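Local coordinates for protein desulfoferrodoxin (rbo) (Treponema pallidum subsp. pallidum str. Nichols, PDB 1Y07) that probably reduces superoxide to hydrogen peroxide at a non-haem mononuclear iron centre, as a superoxide reductase, at residues B[48-53]-B[68-73]; B[57-62]-B[106-111]; B[75-80]-B[118-123]; B[84-89]-B[111-116]. One frame throughout, in Å; residues are numbered along the deposited sequence.

Overall arrangement
From the N terminus, the iron-binding domain first offers 48-53, which contact 1 joins to the loop 68-73. Between those two segments, 57-62 holds the turn of the hairpin of strands 52-57 and 60-65. Contact 2 joins it to 106-111, the loop leading into strand 112-119 of the other sheet, and so crosses contact 1. It crosses contacts 3 and 4 as well. Contact 3 pairs 75-80 with 118-123. Contact 4, 84-89 with 111-116, is nested inside it, on the same two strands, 78-85 and 112-119. Contacts 1 and 3 are in series and together supply the five protein ligands of the iron ion. Contacts 2 and 4 share Gln-111, and both touch the second subunit.

Contact 1. Residues B[48-53]-B[68-73]; sequences EKHIPV and VAHPMT. With FE (Fe (III) ion), chain H.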
# COMPACT_ATOMS: atom_id res chain seq x y z
N GLU B 48 -13.72 -15.60 -14.94
CA GLU B 48 -14.88 -15.74 -14.05
C GLU B 48 -14.52 -15.86 -12.56
O GLU B 48 -15.20 -15.29 -11.71
CB GLU B 48 -15.75 -16.94 -14.46
CG GLU B 48 -16.66 -16.66 -15.65
CD GLU B 48 -17.65 -17.78 -15.94
OE1 GLU B 48 -18.04 -18.53 -15.00
OE2 GLU B 48 -18.04 -17.92 -17.12
N LYS B 49 -13.50 -16.66 -12.26
CA LYS B 49 -13.12 -16.92 -10.88
C LYS B 49 -12.03 -15.94 -10.41
O LYS B 49 -11.68 -15.96 -9.23
CB LYS B 49 -12.63 -18.37 -10.71
CG LYS B 49 -13.77 -19.42 -10.57
CD LYS B 49 -13.42 -20.73 -11.28
CE LYS B 49 -13.39 -21.94 -10.34
NZ LYS B 49 -14.72 -22.58 -10.11
N HIS B 50 -11.51 -15.07 -11.29
CA HIS B 50 -10.34 -14.24 -10.91
C HIS B 50 -10.44 -12.73 -11.06
O HIS B 50 -9.75 -12.03 -10.31
CB HIS B 50 -9.03 -14.73 -11.59
CG HIS B 50 -8.54 -16.06 -11.09
ND1 HIS B 50 -8.91 -17.26 -11.68
CD2 HIS B 50 -7.76 -16.38 -10.02
CE1 HIS B 50 -8.37 -18.25 -10.99
NE2 HIS B 50 -7.71 -17.75 -9.94
N ILE B 51 -11.27 -12.21 -11.97
CA ILE B 51 -11.43 -10.75 -12.07
C ILE B 51 -12.20 -10.16 -10.87
O ILE B 51 -13.33 -10.57 -10.63
CB ILE B 51 -12.10 -10.33 -13.40
CG1 ILE B 51 -11.16 -10.64 -14.56
CG2 ILE B 51 -12.52 -8.85 -13.36
CD1 ILE B 51 -11.67 -10.21 -15.82
N PRO B 52 -11.61 -9.18 -10.17
CA PRO B 52 -12.27 -8.55 -9.03
C PRO B 52 -13.49 -7.74 -9.47
O PRO B 52 -13.44 -7.02 -10.48
CB PRO B 52 -11.15 -7.66 -8.40
CG PRO B 52 -10.12 -7.57 -9.35
CD PRO B 52 -10.29 -8.60 -10.41
N VAL B 53 -14.60 -7.95 -8.75
CA VAL B 53 -15.80 -7.18 -8.90
C VAL B 53 -15.83 -6.14 -7.79
O VAL B 53 -15.72 -6.50 -6.63
CB VAL B 53 -17.08 -8.10 -8.82
CG1 VAL B 53 -18.38 -7.30 -8.65
CG2 VAL B 53 -17.17 -9.00 -10.06
N VAL B 68 -18.57 -14.98 -9.97
CA VAL B 68 -18.85 -16.03 -9.00
C VAL B 68 -17.57 -16.39 -8.13
O VAL B 68 -16.44 -16.24 -8.59
CB VAL B 68 -19.45 -17.25 -9.67
CG1 VAL B 68 -20.85 -16.90 -10.34
CG2 VAL B 68 -18.48 -17.86 -10.69
N ALA B 69 -17.77 -16.91 -6.92
CA ALA B 69 -16.69 -17.08 -5.94
C ALA B 69 -15.51 -18.02 -6.30
O ALA B 69 -15.68 -19.19 -6.66
CB ALA B 69 -17.26 -17.48 -4.56
N HIS B 70 -14.30 -17.49 -6.12
CA HIS B 70 -13.05 -18.22 -6.20
C HIS B 70 -12.84 -19.07 -4.95
O HIS B 70 -13.25 -18.67 -3.86
CB HIS B 70 -11.88 -17.23 -6.29
CG HIS B 70 -10.55 -17.86 -6.56
ND1 HIS B 70 -9.83 -18.55 -5.60
CD2 HIS B 70 -9.80 -17.90 -7.69
CE1 HIS B 70 -8.70 -18.98 -6.12
NE2 HIS B 70 -8.65 -18.59 -7.39
N PRO B 71 -12.18 -20.21 -5.10
CA PRO B 71 -11.73 -21.02 -3.97
C PRO B 71 -10.96 -20.27 -2.88
O PRO B 71 -10.12 -19.44 -3.18
CB PRO B 71 -10.82 -22.06 -4.63
CG PRO B 71 -11.38 -22.22 -5.97
CD PRO B 71 -11.85 -20.86 -6.38
N MET B 72 -11.27 -20.59 -1.64
CA MET B 72 -10.50 -20.18 -0.51
C MET B 72 -10.16 -21.42 0.34
O MET B 72 -10.82 -21.72 1.37
CB MET B 72 -11.30 -19.14 0.29
CG MET B 72 -11.58 -17.85 -0.46
SD MET B 72 -10.11 -16.88 -0.72
CE MET B 72 -9.77 -16.32 0.85
N THR B 73 -9.16 -22.16 -0.14
CA THR B 73 -8.60 -23.36 0.52
C THR B 73 -7.10 -23.21 0.71
O THR B 73 -6.47 -22.41 0.04
CB THR B 73 -8.82 -24.62 -0.35
OG1 THR B 73 -7.94 -24.59 -1.49
CG2 THR B 73 -10.22 -24.65 -0.95
FE FE H . -6.76 -19.31 -8.63
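Val-68 passes the end of the short helix at Glu-48 and Lys-49. Its CG2 comes within 4.4 Å of Glu-48 OE1, a loose approach near the surface. At Ala-69 the methyl points away, and the carbonyl O comes loosely near Lys-49 CG. His-70 carries the contact. Its chi1 of -172° sets the ring opposite the backbone N and swings it in beside the helix end. There Lys-49 O lies in the ring plane, at the edge, 3.1 Å from His-70 CD2. The same edge is turned to the face of His-50 in an offset edge-to-face pair, with the planes at 76°. His-70 CD2 sits over the rim of the His-50 ring, 3.4 Å from His-50 CD2. Both rings bind the iron. His-50 NE2 is 2.2 Å from the iron FE. His-70 NE2 is 2.4 Å from the iron FE. This is half of the four-histidine set of the superoxide reductase centre. His-76, Cys-119 and His-122 complete the site. His-50 NE2 and His-70 NE2 are 2.8 Å apart because they are neighbouring ligands of one metal. Pro-71 follows and takes the far nitrogen of the His-70 ring. His-70 ND1 donates to Pro-71 O at 2.6 Å, in the ring plane and on a carbonyl lone pair. This bond fixes the ring rotation and is consistent with NE2 being held toward the iron. His-50 is steadied likewise, through ND1 to Ala-46 O, and its ring also stacks with Trp-125. Pro-71 CD lies over one face of the His-70 ring and reaches 4.4 Å from Lys-49 CE.

Contact 2. Residues B[57-62]-B[106-111]; sequences HGHEVK and LTADDQ
His-59 leans on the loop 106-111 with its whole side chain. CB starts close to the backbone, 3.1 Å from Leu-106 O. CG is farther from the same oxygen, at 3.8 Å. With chi1 at -65°, CG lies opposite the carbonyl carbon, and the ring extends toward Ala-108. One ring face then rests on Ala-108 CA, 3.7 Å from the centroid and 21° off the normal, a CH-pi contact shifted toward the rim. At the outer end, His-59 NE2 is 3.5 Å from Ala-108 CA. His-59 CE1 is 3.4 Å from the Ala-108 methyl CB. Two turns meet here. His-57 to Glu-60 is the type II' turn of the tight beta hairpin between strands 52-57 and 60-65, with Gly-58 at its positive-phi corner. Thr-107 to Asp-110 is a type I turn after strand 101-105. Val-61 points toward 106-111, and its CG2 meets Leu-106 CD1 at 3.7 Å. Leu-83 packs on both, between the two antiparallel sheets, consistent with the immunoglobulin-like sandwich of the E-set clan. The backbones join where Leu-106 N donates to His-59 O at 2.7 Å, a short bond with an angle of 164°. This lies just beyond the pairing of strand 60-65 with strand 101-105. Magnesium has been observed at Ala-108 in this protein, but none is bound to this chain. Thr-107 packs on Glu-60 of the second subunit.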
# COMPACT_ATOMS: atom_id res chain seq x y z
N HIS B 57 -20.56 1.44 -1.97
CA HIS B 57 -21.64 2.06 -1.30
C HIS B 57 -21.02 3.13 -0.42
O HIS B 57 -20.38 2.80 0.56
CB HIS B 57 -22.34 1.02 -0.50
CG HIS B 57 -22.74 1.45 0.88
ND1 HIS B 57 -22.13 0.93 2.00
CD2 HIS B 57 -23.75 2.26 1.33
CE1 HIS B 57 -22.69 1.44 3.07
NE2 HIS B 57 -23.68 2.25 2.71
N GLY B 58 -21.28 4.39 -0.75
CA GLY B 58 -20.78 5.48 0.06
C GLY B 58 -19.32 5.48 0.05
O GLY B 58 -18.74 5.47 -0.98
N HIS B 59 -18.75 5.39 1.23
CA HIS B 59 -17.32 5.56 1.38
C HIS B 59 -16.74 4.17 1.61
O HIS B 59 -15.60 4.09 2.03
CB HIS B 59 -17.02 6.60 2.50
CG HIS B 59 -17.52 8.01 2.18
ND1 HIS B 59 -17.79 8.96 3.15
CD2 HIS B 59 -17.88 8.58 1.00
CE1 HIS B 59 -18.25 10.06 2.57
NE2 HIS B 59 -18.31 9.86 1.27
N GLU B 60 -17.48 3.08 1.36
CA GLU B 60 -16.96 1.72 1.42
C GLU B 60 -16.98 1.06 0.03
O GLU B 60 -17.90 1.26 -0.79
CB GLU B 60 -17.73 0.87 2.45
CG GLU B 60 -17.34 1.31 3.86
CD GLU B 60 -17.69 0.33 5.00
OE1 GLU B 60 -18.81 -0.24 4.97
OE2 GLU B 60 -16.86 0.21 5.99
N VAL B 61 -15.98 0.23 -0.19
CA VAL B 61 -15.76 -0.44 -1.47
C VAL B 61 -15.55 -1.89 -1.14
O VAL B 61 -14.56 -2.24 -0.47
CB VAL B 61 -14.48 0.09 -2.15
CG1 VAL B 61 -14.17 -0.73 -3.43
CG2 VAL B 61 -14.57 1.58 -2.46
N LYS B 62 -16.46 -2.75 -1.57
CA LYS B 62 -16.35 -4.18 -1.36
C LYS B 62 -15.77 -4.75 -2.62
O LYS B 62 -16.22 -4.40 -3.73
CB LYS B 62 -17.71 -4.78 -1.09
CG LYS B 62 -17.74 -6.27 -0.70
CD LYS B 62 -19.18 -6.79 -0.73
CE LYS B 62 -19.69 -7.19 0.65
NZ LYS B 62 -20.77 -8.23 0.52
N LEU B 106 -13.00 4.53 2.32
CA LEU B 106 -12.47 5.72 1.69
C LEU B 106 -12.90 6.94 2.46
O LEU B 106 -13.96 6.95 3.08
CB LEU B 106 -12.93 5.77 0.19
CG LEU B 106 -12.08 4.96 -0.83
CD1 LEU B 106 -12.02 3.44 -0.51
CD2 LEU B 106 -12.55 5.20 -2.28
N THR B 107 -12.09 7.98 2.43
CA THR B 107 -12.48 9.28 2.90
C THR B 107 -13.43 9.91 1.84
O THR B 107 -13.51 9.50 0.68
CB THR B 107 -11.32 10.17 3.18
OG1 THR B 107 -10.42 10.17 2.06
CG2 THR B 107 -10.48 9.59 4.34
N ALA B 108 -14.18 10.90 2.29
CA ALA B 108 -15.19 11.52 1.43
C ALA B 108 -14.64 12.14 0.15
O ALA B 108 -15.34 12.23 -0.85
CB ALA B 108 -15.99 12.55 2.21
N ASP B 109 -13.35 12.48 0.18
CA ASP B 109 -12.71 13.16 -0.93
C ASP B 109 -12.08 12.17 -1.90
O ASP B 109 -11.55 12.59 -2.94
CB ASP B 109 -11.65 14.10 -0.43
CG ASP B 109 -10.56 13.36 0.38
OD1 ASP B 109 -10.87 12.86 1.46
OD2 ASP B 109 -9.42 13.23 -0.00
N ASP B 110 -12.17 10.88 -1.60
CA ASP B 110 -11.47 9.84 -2.35
C ASP B 110 -12.48 9.12 -3.21
O ASP B 110 -13.72 9.18 -2.94
CB ASP B 110 -10.78 8.87 -1.40
CG ASP B 110 -9.60 8.16 -2.05
OD1 ASP B 110 -9.41 8.38 -3.28
OD2 ASP B 110 -8.87 7.35 -1.43
N GLN B 111 -12.00 8.56 -4.32
CA GLN B 111 -12.82 7.74 -5.21
C GLN B 111 -12.02 6.57 -5.72
O GLN B 111 -10.81 6.69 -5.91
CB GLN B 111 -13.34 8.57 -6.42
CG GLN B 111 -14.13 9.79 -6.00
CD GLN B 111 -14.56 10.68 -7.12
OE1 GLN B 111 -15.77 10.78 -7.38
NE2 GLN B 111 -13.62 11.38 -7.75

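Contact 3. Residues B[75-80]-B[118-123]; sequences EHYIAW and FCNLHG. With FE (Fe (III) ion), chain H.
Phe-118 CB presses on one face of the Trp-80 six-membered ring, 3.5 Å from its centroid, a CH-pi contact. The Phe-118 ring is slid away from the indole and barely overlaps it, and Ala-79 CB touches its edge at CD2. On the other face of the sheet, Ile-78 CD1 packs against Cys-119 CB at 3.8 Å. Strands 78-85 and 112-119 pair antiparallel here, and Ala-79 N donates to Phe-118 O at 2.8 Å. Cys-119 and Gly-123 bond backbone to backbone and close the turn into strand 123-127, with a classic beta bulge where His-122 and Gly-123 both face Cys-119. Next outward, the Asn-120 amide stacks on the Tyr-77 ring, with the planes 9° apart. Its OD1 takes Tyr-77 N at 3.0 Å from above the carbonyl plane. Its ND2 gives a weak bond to Glu-75 O. At the polar edge His-76 NE2, Cys-119 SG and His-122 ND1 each bind the iron at 2.1 Å. His-50 and His-70 complete the site. Leu-121 CD1 lies over one face of the His-76 ring, a CH-pi contact, and Cys-119 SG is at its edge. Leu-121 N and His-122 N both donate weakly to Cys-119 SG.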
# COMPACT_ATOMS: atom_id res chain seq x y z
N GLU B 75 -4.64 -24.84 -0.43
CA GLU B 75 -3.83 -25.15 -1.63
C GLU B 75 -4.09 -24.15 -2.77
O GLU B 75 -3.24 -23.96 -3.65
CB GLU B 75 -4.11 -26.58 -2.11
CG GLU B 75 -4.02 -27.66 -1.02
CD GLU B 75 -5.29 -27.79 -0.16
OE1 GLU B 75 -6.38 -28.08 -0.70
OE2 GLU B 75 -5.19 -27.62 1.07
N HIS B 76 -5.27 -23.54 -2.73
CA HIS B 76 -5.75 -22.62 -3.74
C HIS B 76 -6.62 -21.53 -3.12
O HIS B 76 -7.75 -21.78 -2.68
CB HIS B 76 -6.53 -23.39 -4.78
CG HIS B 76 -6.80 -22.62 -6.02
ND1 HIS B 76 -7.78 -22.99 -6.91
CD2 HIS B 76 -6.23 -21.49 -6.53
CE1 HIS B 76 -7.80 -22.14 -7.93
NE2 HIS B 76 -6.87 -21.22 -7.71
N TYR B 77 -6.10 -20.31 -3.08
CA TYR B 77 -6.74 -19.21 -2.35
C TYR B 77 -6.41 -17.84 -2.95
O TYR B 77 -5.40 -17.68 -3.64
CB TYR B 77 -6.30 -19.25 -0.89
CG TYR B 77 -4.81 -19.20 -0.69
CD1 TYR B 77 -4.17 -17.98 -0.55
CD2 TYR B 77 -4.02 -20.35 -0.68
CE1 TYR B 77 -2.78 -17.90 -0.39
CE2 TYR B 77 -2.63 -20.28 -0.53
CZ TYR B 77 -2.01 -19.05 -0.38
OH TYR B 77 -0.64 -18.92 -0.21
N ILE B 78 -7.26 -16.86 -2.66
CA ILE B 78 -6.93 -15.43 -2.91
C ILE B 78 -6.17 -14.90 -1.70
O ILE B 78 -6.67 -14.86 -0.57
CB ILE B 78 -8.19 -14.58 -3.14
CG1 ILE B 78 -9.07 -15.18 -4.26
CG2 ILE B 78 -7.78 -13.16 -3.46
CD1 ILE B 78 -8.28 -15.54 -5.53
N ALA B 79 -4.96 -14.43 -1.95
CA ALA B 79 -4.04 -14.01 -0.90
C ALA B 79 -4.35 -12.62 -0.40
O ALA B 79 -4.34 -12.37 0.80
CB ALA B 79 -2.67 -14.05 -1.40
N TRP B 80 -4.62 -11.71 -1.32
CA TRP B 80 -4.80 -10.30 -0.99
C TRP B 80 -5.53 -9.59 -2.12
O TRP B 80 -5.60 -10.09 -3.26
CB TRP B 80 -3.44 -9.63 -0.62
CG TRP B 80 -2.30 -9.78 -1.63
CD1 TRP B 80 -1.21 -10.58 -1.50
CD2 TRP B 80 -2.13 -9.08 -2.88
NE1 TRP B 80 -0.38 -10.46 -2.60
CE2 TRP B 80 -0.92 -9.55 -3.47
CE3 TRP B 80 -2.90 -8.15 -3.60
CZ2 TRP B 80 -0.47 -9.12 -4.71
CZ3 TRP B 80 -2.45 -7.71 -4.83
CH2 TRP B 80 -1.24 -8.17 -5.36
N PHE B 118 -4.54 -11.16 -5.98
CA PHE B 118 -3.54 -12.20 -6.23
C PHE B 118 -4.03 -13.59 -5.80
O PHE B 118 -4.33 -13.80 -4.63
CB PHE B 118 -2.24 -11.88 -5.46
CG PHE B 118 -1.15 -12.95 -5.64
CD1 PHE B 118 -0.57 -13.15 -6.87
CD2 PHE B 118 -0.73 -13.73 -4.57
CE1 PHE B 118 0.40 -14.13 -7.04
CE2 PHE B 118 0.25 -14.70 -4.75
CZ PHE B 118 0.80 -14.90 -5.96
N CYS B 119 -4.07 -14.51 -6.76
CA CYS B 119 -4.31 -15.92 -6.47
C CYS B 119 -2.96 -16.66 -6.39
O CYS B 119 -2.07 -16.45 -7.20
CB CYS B 119 -5.21 -16.52 -7.53
SG CYS B 119 -5.18 -18.34 -7.55
N ASN B 120 -2.81 -17.52 -5.41
CA ASN B 120 -1.51 -18.14 -5.16
C ASN B 120 -1.11 -19.06 -6.30
O ASN B 120 0.08 -19.26 -6.57
CB ASN B 120 -1.52 -18.88 -3.82
CG ASN B 120 -2.08 -20.26 -3.93
OD1 ASN B 120 -3.28 -20.45 -4.21
ND2 ASN B 120 -1.24 -21.25 -3.68
N LEU B 121 -2.11 -19.56 -7.01
CA LEU B 121 -1.87 -20.42 -8.17
C LEU B 121 -1.98 -19.71 -9.53
O LEU B 121 -1.31 -20.12 -10.47
CB LEU B 121 -2.82 -21.63 -8.15
CG LEU B 121 -2.71 -22.58 -6.95
CD1 LEU B 121 -3.48 -23.84 -7.22
CD2 LEU B 121 -1.24 -22.93 -6.60
N HIS B 122 -2.81 -18.68 -9.65
CA HIS B 122 -3.09 -18.05 -10.96
C HIS B 122 -2.55 -16.61 -11.11
O HIS B 122 -2.70 -15.97 -12.17
CB HIS B 122 -4.60 -18.06 -11.25
CG HIS B 122 -5.20 -19.42 -11.41
ND1 HIS B 122 -5.80 -20.10 -10.37
CD2 HIS B 122 -5.28 -20.24 -12.48
CE1 HIS B 122 -6.23 -21.27 -10.80
NE2 HIS B 122 -5.93 -21.38 -12.08
N GLY B 123 -1.90 -16.07 -10.08
CA GLY B 123 -1.30 -14.75 -10.19
C GLY B 123 -2.24 -13.54 -10.04
O GLY B 123 -3.34 -13.65 -9.48
FE FE H . -6.76 -19.31 -8.63

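Contact 4. Residues B[84-89]-B[111-116]; sequences KTRKGI and QVLEAY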
# COMPACT_ATOMS: atom_id res chain seq x y z
N LYS B 84 -6.45 0.67 -5.80
CA LYS B 84 -5.91 1.96 -6.12
C LYS B 84 -7.09 2.93 -6.15
O LYS B 84 -8.10 2.63 -6.75
CB LYS B 84 -5.22 1.97 -7.50
CG LYS B 84 -4.85 3.40 -7.87
CD LYS B 84 -3.95 3.52 -9.06
CE LYS B 84 -4.62 3.26 -10.34
NZ LYS B 84 -3.64 3.48 -11.45
N THR B 85 -6.96 4.07 -5.48
CA THR B 85 -7.94 5.13 -5.46
C THR B 85 -7.27 6.40 -5.96
O THR B 85 -6.05 6.44 -6.19
CB THR B 85 -8.54 5.35 -4.06
OG1 THR B 85 -7.55 5.89 -3.17
CG2 THR B 85 -8.96 4.02 -3.39
N ARG B 86 -8.09 7.44 -6.11
CA ARG B 86 -7.58 8.73 -6.56
C ARG B 86 -6.52 9.28 -5.63
O ARG B 86 -5.51 9.85 -6.09
CB ARG B 86 -8.74 9.73 -6.77
CG ARG B 86 -9.52 9.47 -8.11
CD ARG B 86 -10.25 10.70 -8.71
NE ARG B 86 -9.57 11.18 -9.93
CZ ARG B 86 -9.99 12.19 -10.70
NH1 ARG B 86 -11.13 12.86 -10.42
NH2 ARG B 86 -9.29 12.54 -11.79
N LYS B 87 -6.75 9.11 -4.33
CA LYS B 87 -5.88 9.71 -3.28
C LYS B 87 -4.78 8.80 -2.78
O LYS B 87 -3.85 9.29 -2.16
CB LYS B 87 -6.71 10.23 -2.09
CG LYS B 87 -7.76 11.21 -2.53
CD LYS B 87 -7.18 12.49 -3.22
CE LYS B 87 -8.18 13.63 -3.39
NZ LYS B 87 -8.24 14.42 -2.10
N GLY B 88 -4.87 7.52 -3.05
CA GLY B 88 -3.92 6.56 -2.54
C GLY B 88 -4.09 5.12 -2.94
O GLY B 88 -4.66 4.79 -3.98
N ILE B 89 -3.51 4.24 -2.13
CA ILE B 89 -3.55 2.79 -2.36
C ILE B 89 -3.86 2.12 -1.02
O ILE B 89 -3.53 2.69 0.05
CB ILE B 89 -2.24 2.18 -2.99
CG1 ILE B 89 -1.03 2.36 -2.08
CG2 ILE B 89 -2.03 2.69 -4.41
CD1 ILE B 89 0.16 1.63 -2.55
N GLN B 111 -12.00 8.56 -4.32
CA GLN B 111 -12.82 7.74 -5.21
C GLN B 111 -12.02 6.57 -5.72
O GLN B 111 -10.81 6.69 -5.91
CB GLN B 111 -13.34 8.57 -6.42
CG GLN B 111 -14.13 9.79 -6.00
CD GLN B 111 -14.56 10.68 -7.12
OE1 GLN B 111 -15.77 10.78 -7.38
NE2 GLN B 111 -13.62 11.38 -7.75
N VAL B 112 -12.66 5.43 -5.91
CA VAL B 112 -11.94 4.24 -6.37
C VAL B 112 -11.51 4.35 -7.82
O VAL B 112 -12.25 4.94 -8.62
CB VAL B 112 -12.81 2.98 -6.17
CG1 VAL B 112 -13.96 2.97 -7.10
CG2 VAL B 112 -12.00 1.73 -6.38
N LEU B 113 -10.37 3.75 -8.18
CA LEU B 113 -9.92 3.64 -9.58
C LEU B 113 -9.86 2.21 -10.09
O LEU B 113 -10.33 1.92 -11.19
CB LEU B 113 -8.56 4.29 -9.79
CG LEU B 113 -8.52 5.81 -9.65
CD1 LEU B 113 -7.09 6.31 -9.73
CD2 LEU B 113 -9.39 6.52 -10.71
N GLU B 114 -9.26 1.31 -9.33
CA GLU B 114 -8.97 -0.04 -9.81
C GLU B 114 -8.70 -0.98 -8.65
O GLU B 114 -8.17 -0.58 -7.63
CB GLU B 114 -7.77 -0.04 -10.76
CG GLU B 114 -7.52 -1.35 -11.51
CD GLU B 114 -6.62 -1.18 -12.75
OE1 GLU B 114 -6.73 -1.99 -13.71
OE2 GLU B 114 -5.81 -0.23 -12.77
N ALA B 115 -9.08 -2.23 -8.82
CA ALA B 115 -8.82 -3.27 -7.85
C ALA B 115 -7.96 -4.34 -8.49
O ALA B 115 -8.09 -4.58 -9.68
CB ALA B 115 -10.10 -3.88 -7.33
N TYR B 116 -7.12 -4.99 -7.67
CA TYR B 116 -6.16 -6.03 -8.07
C TYR B 116 -6.24 -7.13 -7.04
O TYR B 116 -6.37 -6.84 -5.89
CB TYR B 116 -4.72 -5.50 -8.14
CG TYR B 116 -4.56 -4.21 -8.91
CD1 TYR B 116 -4.90 -3.00 -8.32
CD2 TYR B 116 -4.11 -4.20 -10.24
CE1 TYR B 116 -4.77 -1.80 -9.00
CE2 TYR B 116 -3.97 -2.99 -10.92
CZ TYR B 116 -4.32 -1.80 -10.29
OH TYR B 116 -4.25 -0.56 -10.92
O HOH W 1 -2.21 0.59 -11.85
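Lys-84 O is gripped by two backbone donors, Leu-113 N at 2.9 Å and Glu-114 N at 3.1 Å. Both residues face Lys-84, the mark of a classic beta bulge, and the register between strands 78-85 and 112-119 shifts by one residue. Lys-84 N returns a bond to Glu-114 O at 2.8 Å. Past the bulge, Arg-86 N donates to Gln-111 O, also at 2.8 Å. The same oxygen is close to Thr-85 CB. Thr-85 OG1 turns instead to Asp-110, in the loop before strand 112-119. The side chains of Arg-86 and Gln-111 run side by side in the same direction. Gln-111 NE2 approaches Arg-86 CD at 3.6 Å, near the guanidinium plane. The Leu-113 side chain crosses that of Arg-86 at about a right angle, CD2 touching CG. The Lys-84 chain passes between Leu-113 and Tyr-116. Its CB lies at the edge of the Tyr-116 ring. A bend at chi3, 74°, carries CE to 4.0 Å from Leu-113 CD1 and near Tyr-116 OH. Lys-84 NZ donates to a water at 3.2 Å, which also bonds to Tyr-116 OH. Strand 88-93 continues the sheet into the second subunit through Gly-88 and Ile-89. Lys-84 NZ stays 4.5 Å from Glu-114 OE2, too far for a salt bridge. The positive charge may nevertheless favour a charged Glu-114. Lys-84 NZ also bonds to the backbone O of Arg-3, which ties this sheet to the N-terminal segment.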